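Local coordinates for protein glutathione S-transferase domain (Xanthobacter autotrophicus, PDB 4HZ2) that binds glutathione and probably acts as a glutathione transferase, working as a dimer of two-domain subunits, at residues A38-L43 / H94-T99; P100-P105 / T110-W115; R131-W136 / A145-C150. One frame throughout, in Å; residues are numbered along the deposited sequence.

Interaction 1: A38-L43 / H94-T99; sequences AQILSL and HFAEGT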
loop_
_atom_site.group_PDB
_atom_site.type_symbol
_atom_site.label_atom_id
_atom_site.label_comp_id
_atom_site.label_asym_id
_atom_site.label_seq_id
_atom_site.Cartn_x
_atom_site.Cartn_y
_atom_site.Cartn_z
ATOM N N ALA B 38 6.336 -11.707 -11.924
ATOM C CA ALA B 38 7.163 -12.640 -12.693
ATOM C C ALA B 38 8.419 -13.032 -11.904
ATOM O O ALA B 38 8.832 -14.217 -11.892
ATOM C CB ALA B 38 7.533 -12.065 -14.056
ATOM N N GLN B 39 9.046 -12.047 -11.266
ATOM C CA GLN B 39 10.288 -12.311 -10.580
ATOM C C GLN B 39 10.117 -13.261 -9.400
ATOM O O GLN B 39 10.939 -14.174 -9.215
ATOM C CB GLN B 39 10.895 -10.983 -10.089
ATOM C CG GLN B 39 12.256 -11.115 -9.425
ATOM C CD GLN B 39 13.334 -11.572 -10.411
ATOM O OE1 GLN B 39 13.969 -10.756 -11.128
ATOM N NE2 GLN B 39 13.552 -12.872 -10.455
ATOM N N ILE B 40 9.074 -13.072 -8.578
ATOM C CA ILE B 40 8.905 -13.998 -7.449
ATOM C C ILE B 40 8.471 -15.394 -7.927
ATOM O O ILE B 40 8.861 -16.397 -7.334
ATOM C CB ILE B 40 7.922 -13.459 -6.382
ATOM C CG1 ILE B 40 8.069 -14.223 -5.077
ATOM C CG2 ILE B 40 6.490 -13.437 -6.904
ATOM C CD1 ILE B 40 9.438 -14.068 -4.437
ATOM N N LEU B 41 7.673 -15.468 -8.987
ATOM C CA LEU B 41 7.328 -16.794 -9.553
ATOM C C LEU B 41 8.567 -17.548 -10.047
ATOM O O LEU B 41 8.744 -18.756 -9.799
ATOM C CB LEU B 41 6.290 -16.668 -10.671
ATOM C CG LEU B 41 4.909 -16.254 -10.183
ATOM C CD1 LEU B 41 3.926 -16.149 -11.337
ATOM C CD2 LEU B 41 4.399 -17.258 -9.162
ATOM N N SER B 42 9.449 -16.836 -10.731
ATOM C CA SER B 42 10.653 -17.475 -11.233
ATOM C C SER B 42 11.579 -17.871 -10.073
ATOM O O SER B 42 12.138 -18.977 -10.088
ATOM C CB SER B 42 11.367 -16.608 -12.289
ATOM O OG SER B 42 12.012 -15.477 -11.726
ATOM N N LEU B 43 11.718 -17.001 -9.064
ATOM C CA LEU B 43 12.577 -17.287 -7.900
ATOM C C LEU B 43 12.090 -18.506 -7.112
ATOM O O LEU B 43 12.880 -19.231 -6.493
ATOM C CB LEU B 43 12.665 -16.067 -6.960
ATOM C CG LEU B 43 13.518 -14.928 -7.513
ATOM C CD1 LEU B 43 13.290 -13.657 -6.703
ATOM C CD2 LEU B 43 14.992 -15.343 -7.487
ATOM N N HIS B 94 2.366 -13.873 -1.300
ATOM C CA HIS B 94 1.701 -15.169 -1.430
ATOM C C HIS B 94 2.708 -16.259 -1.804
ATOM O O HIS B 94 2.725 -17.375 -1.215
ATOM C CB HIS B 94 0.624 -15.081 -2.528
ATOM C CG HIS B 94 -0.084 -16.374 -2.760
ATOM N ND1 HIS B 94 -1.162 -16.768 -1.996
ATOM C CD2 HIS B 94 0.150 -17.381 -3.645
ATOM C CE1 HIS B 94 -1.586 -17.953 -2.421
ATOM N NE2 HIS B 94 -0.796 -18.357 -3.405
ATOM N N PHE B 95 3.507 -15.962 -2.831
ATOM C CA PHE B 95 4.508 -16.922 -3.317
ATOM C C PHE B 95 5.800 -17.008 -2.515
ATOM O O PHE B 95 6.496 -18.015 -2.583
ATOM C CB PHE B 95 4.792 -16.693 -4.797
ATOM C CG PHE B 95 3.602 -16.997 -5.657
ATOM C CD1 PHE B 95 2.789 -15.962 -6.109
ATOM C CD2 PHE B 95 3.242 -18.324 -5.934
ATOM C CE1 PHE B 95 1.663 -16.217 -6.859
ATOM C CE2 PHE B 95 2.102 -18.593 -6.698
ATOM C CZ PHE B 95 1.326 -17.526 -7.184
ATOM N N ALA B 96 6.137 -15.962 -1.751
ATOM C CA ALA B 96 7.359 -16.017 -0.973
ATOM C C ALA B 96 7.175 -16.752 0.345
ATOM O O ALA B 96 8.153 -17.142 0.990
ATOM C CB ALA B 96 7.882 -14.627 -0.746
ATOM N N GLU B 97 5.917 -17.002 0.713
ATOM C CA GLU B 97 5.597 -17.657 1.971
ATOM C C GLU B 97 6.308 -19.006 2.056
ATOM O O GLU B 97 6.228 -19.818 1.120
ATOM C CB GLU B 97 4.074 -17.820 2.075
ATOM C CG GLU B 97 3.543 -18.262 3.417
ATOM C CD GLU B 97 3.763 -17.229 4.511
ATOM O OE1 GLU B 97 4.554 -17.539 5.421
ATOM O OE2 GLU B 97 3.137 -16.120 4.476
ATOM N N GLY B 98 7.015 -19.243 3.166
ATOM C CA GLY B 98 7.758 -20.506 3.395
ATOM C C GLY B 98 9.081 -20.621 2.640
ATOM O O GLY B 98 9.687 -21.697 2.584
ATOM N N THR B 99 9.522 -19.512 2.040
ATOM C CA THR B 99 10.832 -19.440 1.374
ATOM C C THR B 99 11.720 -18.421 2.115
ATOM O O THR B 99 11.228 -17.631 2.910
ATOM C CB THR B 99 10.719 -18.997 -0.109
ATOM O OG1 THR B 99 10.555 -17.560 -0.201
ATOM C CG2 THR B 99 9.562 -19.704 -0.795
#
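Leu41 sets one methyl squarely over the ring of Phe95. Its CD2 lies 3.4 Å from the ring centroid of Phe95 and only 3° off the ring normal. All six ring carbons are therefore at nearly the same distance from that methyl. This is a CH-pi contact over the face. The opposite face of the Phe95 ring is covered by its own neighbour, His94, whose CD2 stands 3.6 Å above the plane and over the centre. The ring is thus held between a methyl and an imidazole edge atom. His46 adds an edge-to-face contact to the same ring. Phe95 has CG anti to its carbonyl carbon, chi1 -66°, which places the ring with one face against the Leu41 methyl, while CB stays against Ile40.

Ile40 works one step along the helix and meets backbone-near atoms instead of the ring. Its CG1 is 4.1 Å from CB of Phe95. Its CD1 reaches further and touches CB of Ala96 at 4.0 Å. CG1 lies anti to the backbone N of Ile40, chi1 -164°, and this extends the branch to helix 88-96.

The contact joins helix 32-43 to the C-terminal part of helix 88-96, within the thioredoxin-like N-terminal domain of the glutathione transferase fold. Leu41 also touches Ile25 of strand 24-27, and Phe95 touches Leu85 of strand 84-86. Ile40 and Ala96 both pack on Ile178 of helix 178-187. With an alanine at Phe95 the Leu41 methyl would probably lose the face it rests on, and the His94 imidazole its ring partner, opening a gap next to Leu85.

A type II beta turn runs from Ala96 to Thr99. The carbonyl O of Ala96 accepts two bonds, from N of Thr99 at 2.9 Å and from OG1 of Thr99 at 2.7 Å.

Interaction 2: P100-P105 / T110-W115; sequences PWLPPP and TRVHEW
Val112 faces the loop 100-105 with both of its methyls, and each methyl has a different partner. CB points from helix 107-137 toward the loop and forks there. One branch, CG1, lies anti to the backbone N, chi1 168°. It meets CD1 of Leu102 at 4.2 Å. The other branch, CG2, is beside the backbone N and approaches the ring of Pro103. Its nearer atom there is CD of Pro103, at 3.8 Å. CG of Pro103 follows at 4.1 Å from the same methyl. The contact is small and wholly apolar.

Leu102 extends its side chain from the loop with CG anti to the backbone N, chi1 -173°, which brings CD1 within touch of the valine. The same leucine packs on Leu93 and Ala96 of helix 88-96 and on Ile178 at the start of helix 178-187.

This loop is the interdomain linker of the glutathione transferase fold. It runs from the last helix of the thioredoxin-like domain to the first long helix of the all-helical domain. The contact folds the linker back on the helix it leads into. Arg109 of that helix adds a polar hold through NH1, which is hydrogen-bonded to the carbonyl O of Pro103.

Another side of the helical segment faces the second subunit. Arg111 and Glu114 are joined by a salt bridge, NH1 of Arg111 to OE1 of Glu114 at 3.0 Å. The arginine meets the carboxylate on its syn side, 16° out of the carboxylate plane. In the second subunit, Arg86 pairs with OE1 of Glu114 and the carbonyl O of Ala84 accepts from NH1 of Arg111.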
loop_
_atom_site.group_PDB
_atom_site.type_symbol
_atom_site.label_atom_id
_atom_site.label_comp_id
_atom_site.label_asym_id
_atom_site.label_seq_id
_atom_site.Cartn_x
_atom_site.Cartn_y
_atom_site.Cartn_z
ATOM N N PRO B 100 13.034 -18.448 1.861
ATOM C CA PRO B 100 13.890 -17.455 2.520
ATOM C C PRO B 100 13.576 -16.028 2.072
ATOM O O PRO B 100 14.119 -15.062 2.653
ATOM C CB PRO B 100 15.309 -17.841 2.074
ATOM C CG PRO B 100 15.212 -19.255 1.573
ATOM C CD PRO B 100 13.796 -19.482 1.127
ATOM N N TRP B 101 12.716 -15.849 1.066
ATOM C CA TRP B 101 12.378 -14.463 0.647
ATOM C C TRP B 101 11.378 -13.791 1.608
ATOM O O TRP B 101 11.123 -12.574 1.501
ATOM C CB TRP B 101 11.806 -14.438 -0.784
ATOM C CG TRP B 101 12.881 -14.677 -1.781
ATOM C CD1 TRP B 101 13.232 -15.876 -2.381
ATOM C CD2 TRP B 101 13.811 -13.705 -2.254
ATOM N NE1 TRP B 101 14.311 -15.681 -3.207
ATOM C CE2 TRP B 101 14.693 -14.361 -3.141
ATOM C CE3 TRP B 101 13.971 -12.335 -2.020
ATOM C CZ2 TRP B 101 15.717 -13.689 -3.801
ATOM C CZ3 TRP B 101 14.990 -11.663 -2.676
ATOM C CH2 TRP B 101 15.847 -12.342 -3.567
ATOM N N LEU B 102 10.760 -14.578 2.506
ATOM C CA LEU B 102 9.794 -14.007 3.447
ATOM C C LEU B 102 10.012 -14.546 4.858
ATOM O O LEU B 102 9.773 -15.739 5.105
ATOM C CB LEU B 102 8.358 -14.294 3.018
ATOM C CG LEU B 102 7.266 -13.599 3.839
ATOM C CD1 LEU B 102 7.369 -12.057 3.821
ATOM C CD2 LEU B 102 5.888 -14.018 3.363
ATOM N N PRO B 103 10.474 -13.686 5.785
ATOM C CA PRO B 103 10.642 -14.157 7.157
ATOM C C PRO B 103 9.305 -14.599 7.749
ATOM O O PRO B 103 8.251 -14.116 7.329
ATOM C CB PRO B 103 11.154 -12.915 7.927
ATOM C CG PRO B 103 11.639 -11.989 6.883
ATOM C CD PRO B 103 10.904 -12.292 5.607
ATOM N N PRO B 104 9.354 -15.430 8.792
ATOM C CA PRO B 104 8.137 -15.811 9.489
ATOM C C PRO B 104 7.602 -14.651 10.329
ATOM O O PRO B 104 8.311 -13.653 10.560
ATOM C CB PRO B 104 8.610 -16.932 10.415
ATOM C CG PRO B 104 10.046 -16.570 10.718
ATOM C CD PRO B 104 10.572 -15.938 9.448
ATOM N N PRO B 105 6.350 -14.756 10.774
ATOM C CA PRO B 105 5.798 -13.687 11.612
ATOM C C PRO B 105 6.732 -13.340 12.761
ATOM O O PRO B 105 7.401 -14.220 13.335
ATOM C CB PRO B 105 4.466 -14.276 12.082
ATOM C CG PRO B 105 4.054 -15.157 10.932
ATOM C CD PRO B 105 5.346 -15.787 10.454
ATOM N N THR B 110 7.376 -8.089 10.101
ATOM C CA THR B 110 6.775 -6.766 10.241
ATOM C C THR B 110 7.595 -5.690 9.525
ATOM O O THR B 110 7.027 -4.795 8.859
ATOM C CB THR B 110 6.552 -6.423 11.701
ATOM O OG1 THR B 110 5.478 -7.232 12.171
ATOM C CG2 THR B 110 6.173 -4.953 11.880
ATOM N N ARG B 111 8.922 -5.775 9.641
ATOM C CA ARG B 111 9.777 -4.833 8.898
ATOM C C ARG B 111 9.556 -4.955 7.396
ATOM O O ARG B 111 9.520 -3.939 6.680
ATOM C CB ARG B 111 11.257 -4.993 9.232
ATOM C CG ARG B 111 11.566 -4.660 10.680
ATOM C CD ARG B 111 11.195 -3.224 10.996
ATOM N NE ARG B 111 11.685 -2.841 12.318
ATOM C CZ ARG B 111 11.075 -1.962 13.105
ATOM N NH1 ARG B 111 9.963 -1.379 12.674
ATOM N NH2 ARG B 111 11.590 -1.671 14.305
ATOM N N VAL B 112 9.391 -6.201 6.916
ATOM C CA VAL B 112 9.063 -6.396 5.509
ATOM C C VAL B 112 7.727 -5.690 5.166
ATOM O O VAL B 112 7.629 -4.958 4.178
ATOM C CB VAL B 112 8.970 -7.892 5.109
ATOM C CG1 VAL B 112 8.333 -8.013 3.720
ATOM C CG2 VAL B 112 10.338 -8.546 5.120
ATOM N N HIS B 113 6.674 -5.942 5.953
ATOM C CA HIS B 113 5.380 -5.288 5.710
ATOM C C HIS B 113 5.519 -3.789 5.625
ATOM O O HIS B 113 4.904 -3.167 4.759
ATOM C CB HIS B 113 4.351 -5.636 6.796
ATOM C CG HIS B 113 3.987 -7.083 6.824
ATOM N ND1 HIS B 113 3.615 -7.729 7.981
ATOM C CD2 HIS B 113 3.860 -8.002 5.820
ATOM C CE1 HIS B 113 3.310 -8.992 7.700
ATOM N NE2 HIS B 113 3.469 -9.187 6.405
ATOM N N GLU B 114 6.285 -3.208 6.556
ATOM C CA GLU B 114 6.465 -1.742 6.572
ATOM C C GLU B 114 7.012 -1.227 5.248
ATOM O O GLU B 114 6.497 -0.254 4.689
ATOM C CB GLU B 114 7.367 -1.313 7.731
ATOM C CG GLU B 114 6.752 -1.582 9.082
ATOM C CD GLU B 114 7.706 -1.245 10.206
ATOM O OE1 GLU B 114 8.917 -1.076 9.900
ATOM O OE2 GLU B 114 7.265 -1.174 11.381
ATOM N N TRP B 115 8.049 -1.881 4.733
ATOM C CA TRP B 115 8.597 -1.460 3.447
ATOM C C TRP B 115 7.587 -1.657 2.305
ATOM O O TRP B 115 7.563 -0.856 1.359
ATOM C CB TRP B 115 9.913 -2.186 3.124
ATOM C CG TRP B 115 11.036 -1.758 3.958
ATOM C CD1 TRP B 115 11.776 -2.534 4.828
ATOM C CD2 TRP B 115 11.667 -0.461 3.942
ATOM N NE1 TRP B 115 12.785 -1.765 5.405
ATOM C CE2 TRP B 115 12.762 -0.517 4.834
ATOM C CE3 TRP B 115 11.418 0.733 3.249
ATOM C CZ2 TRP B 115 13.562 0.599 5.106
ATOM C CZ3 TRP B 115 12.249 1.854 3.499
ATOM C CH2 TRP B 115 13.312 1.759 4.420
#

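Interaction 3: R131-W136 / A145-C150; sequences RYLKSW and ARLADC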
loop_
_atom_site.group_PDB
_atom_site.type_symbol
_atom_site.label_atom_id
_atom_site.label_comp_id
_atom_site.label_asym_id
_atom_site.label_seq_id
_atom_site.Cartn_x
_atom_site.Cartn_y
_atom_site.Cartn_z
ATOM N N ARG B 131 8.155 7.700 -14.275
ATOM C CA ARG B 131 8.702 6.847 -15.351
ATOM C C ARG B 131 7.648 6.593 -16.455
ATOM O O ARG B 131 7.946 6.654 -17.657
ATOM C CB ARG B 131 9.254 5.532 -14.799
ATOM C CG ARG B 131 9.495 4.442 -15.857
ATOM C CD ARG B 131 10.261 3.319 -15.183
ATOM N NE ARG B 131 10.596 2.146 -15.991
ATOM C CZ ARG B 131 9.792 1.105 -16.172
ATOM N NH1 ARG B 131 8.551 1.142 -15.667
ATOM N NH2 ARG B 131 10.215 0.035 -16.867
ATOM N N TYR B 132 6.413 6.327 -16.034
ATOM C CA TYR B 132 5.323 6.101 -16.963
ATOM C C TYR B 132 5.048 7.327 -17.844
ATOM O O TYR B 132 5.011 7.251 -19.078
ATOM C CB TYR B 132 4.076 5.693 -16.195
ATOM C CG TYR B 132 2.918 5.335 -17.087
ATOM C CD1 TYR B 132 2.906 4.132 -17.786
ATOM C CD2 TYR B 132 1.849 6.198 -17.247
ATOM C CE1 TYR B 132 1.847 3.801 -18.609
ATOM C CE2 TYR B 132 0.792 5.880 -18.073
ATOM C CZ TYR B 132 0.796 4.680 -18.748
ATOM O OH TYR B 132 -0.258 4.363 -19.563
ATOM N N LEU B 133 4.940 8.494 -17.205
ATOM C CA LEU B 133 4.619 9.713 -17.941
ATOM C C LEU B 133 5.767 10.183 -18.837
ATOM O O LEU B 133 5.515 10.613 -19.953
ATOM C CB LEU B 133 4.183 10.846 -17.005
ATOM C CG LEU B 133 2.956 10.562 -16.131
ATOM C CD1 LEU B 133 2.727 11.706 -15.148
ATOM C CD2 LEU B 133 1.701 10.307 -16.970
ATOM N N LYS B 134 7.012 10.105 -18.348
ATOM C CA LYS B 134 8.192 10.601 -19.093
ATOM C C LYS B 134 8.708 9.634 -20.155
ATOM O O LYS B 134 9.014 10.026 -21.290
ATOM C CB LYS B 134 9.360 10.869 -18.158
ATOM C CG LYS B 134 9.207 12.045 -17.223
ATOM C CD LYS B 134 10.424 12.090 -16.317
ATOM C CE LYS B 134 10.319 13.224 -15.322
ATOM N NZ LYS B 134 10.642 14.526 -15.974
ATOM N N SER B 135 8.860 8.380 -19.766
ATOM C CA SER B 135 9.565 7.401 -20.612
ATOM C C SER B 135 8.645 6.384 -21.294
ATOM O O SER B 135 9.040 5.731 -22.274
ATOM C CB SER B 135 10.639 6.697 -19.781
ATOM O OG SER B 135 11.630 7.645 -19.355
ATOM N N TRP B 136 7.426 6.238 -20.796
ATOM C CA TRP B 136 6.509 5.274 -21.404
ATOM C C TRP B 136 5.564 5.999 -22.365
ATOM O O TRP B 136 5.555 5.719 -23.568
ATOM C CB TRP B 136 5.731 4.534 -20.318
ATOM C CG TRP B 136 4.964 3.323 -20.764
ATOM C CD1 TRP B 136 4.128 3.218 -21.855
ATOM C CD2 TRP B 136 4.919 2.046 -20.101
ATOM N NE1 TRP B 136 3.586 1.952 -21.915
ATOM C CE2 TRP B 136 4.053 1.212 -20.856
ATOM C CE3 TRP B 136 5.535 1.521 -18.948
ATOM C CZ2 TRP B 136 3.777 -0.119 -20.483
ATOM C CZ3 TRP B 136 5.260 0.198 -18.581
ATOM C CH2 TRP B 136 4.390 -0.605 -19.348
ATOM N N ALA B 145 2.626 19.950 -13.400
ATOM C CA ALA B 145 2.374 19.997 -11.961
ATOM C C ALA B 145 2.616 18.634 -11.327
ATOM O O ALA B 145 3.423 18.498 -10.405
ATOM C CB ALA B 145 0.951 20.466 -11.680
ATOM N N ARG B 146 1.907 17.627 -11.823
ATOM C CA ARG B 146 2.098 16.264 -11.352
ATOM C C ARG B 146 3.581 15.898 -11.282
ATOM O O ARG B 146 4.046 15.352 -10.280
ATOM C CB ARG B 146 1.349 15.263 -12.236
ATOM C CG ARG B 146 1.826 13.840 -12.048
ATOM C CD ARG B 146 0.664 12.878 -12.114
ATOM N NE ARG B 146 -0.205 13.034 -10.960
ATOM C CZ ARG B 146 -0.944 12.050 -10.466
ATOM N NH1 ARG B 146 -0.878 10.858 -11.029
ATOM N NH2 ARG B 146 -1.726 12.247 -9.409
ATOM N N LEU B 147 4.327 16.197 -12.342
ATOM C CA LEU B 147 5.729 15.784 -12.400
ATOM C C LEU B 147 6.640 16.518 -11.416
ATOM O O LEU B 147 7.604 15.935 -10.928
ATOM C CB LEU B 147 6.272 15.862 -13.829
ATOM C CG LEU B 147 5.858 14.663 -14.695
ATOM C CD1 LEU B 147 6.333 14.859 -16.128
ATOM C CD2 LEU B 147 6.317 13.299 -14.135
ATOM N N ALA B 148 6.349 17.780 -11.107
ATOM C CA ALA B 148 7.180 18.497 -10.141
ATOM C C ALA B 148 6.958 17.910 -8.751
ATOM O O ALA B 148 7.900 17.735 -7.967
ATOM C CB ALA B 148 6.851 19.983 -10.152
ATOM N N ASP B 149 5.700 17.604 -8.452
ATOM C CA ASP B 149 5.350 16.950 -7.212
ATOM C C ASP B 149 6.022 15.582 -7.124
ATOM O O ASP B 149 6.563 15.213 -6.075
ATOM C CB ASP B 149 3.837 16.787 -7.133
ATOM C CG ASP B 149 3.373 16.330 -5.763
ATOM O OD1 ASP B 149 3.581 17.081 -4.781
ATOM O OD2 ASP B 149 2.809 15.216 -5.668
ATOM N N CYS B 150 5.993 14.835 -8.231
ATOM C CA CYS B 150 6.665 13.536 -8.303
ATOM C C CYS B 150 8.137 13.643 -8.031
ATOM O O CYS B 150 8.706 12.812 -7.329
ATOM C CB CYS B 150 6.520 12.915 -9.682
ATOM S SG CYS B 150 5.003 11.975 -9.861
#
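Leu133 and Leu147 meet at their branch ends, CD1 of Leu133 to CD2 of Leu147 at 4.1 Å. The same CD1 of Leu133 also touches the aliphatic part of Arg146. It is 3.9 Å from CD of Arg146, and CG is as near. The two side chains cross at about a right angle, so the leucine methyl bears on the arginine chain from across. Arg146 is bent at chi2 and chi3, but the residue is poorly ordered, so this part of the contact is less certain.

Leu147 uses its other methyl as well. CD1 of Leu147 lies 4.2 Å from CG of Lys134. CD2 of Leu147 comes equally close to CE of Lys134. The lysine chain crosses the leucine obliquely, with CG at one methyl and CE at the other. The torsion of Leu147, with CG anti to the carbonyl carbon, chi1 -79°, directs the fork into the angle between Leu133 and Lys134.

A second shell surrounds these groups. NZ of Lys134 forms a salt bridge with Asp194, which holds the far end of the chain. Leu147 also rests on Ala130 and Arg146 on Val129, both one turn earlier on helix 107-137.

The backbone of segment 131-136 includes a wider pi-type turn at 132-136. Here N of Trp136 has two weak bonds, to the carbonyl O of Arg131 at 3.2 Å and to that of Tyr132 at 3.1 Å. NE of Arg131 forms a salt bridge with Glu192.

The helical segments are steeply crossed, 114° between their directions, with axes 11.1 Å apart. They flank the connection between the first two long helices of the all-helical C-terminal domain of glutathione transferases.

In the fold
The three contacts come in series along the chain. Interaction 1 lies in the thioredoxin-like domain, interaction 2 at the linker, and interaction 3 in the helical domain. Interactions 1 and 2 are neighbours, with centres 13 Å apart. They touch where Ala96 meets Leu102 and Trp101, and where Leu43 meets Trp101. Both also reach the second subunit, so this end of the fold ties domain joint and dimer together. Interaction 3 lies about 30 Å from each of the others, centre to centre, on the opposite side of the chain's centre. Helix 107-137 links interactions 2 and 3, carrying the first near its start and the second near its end.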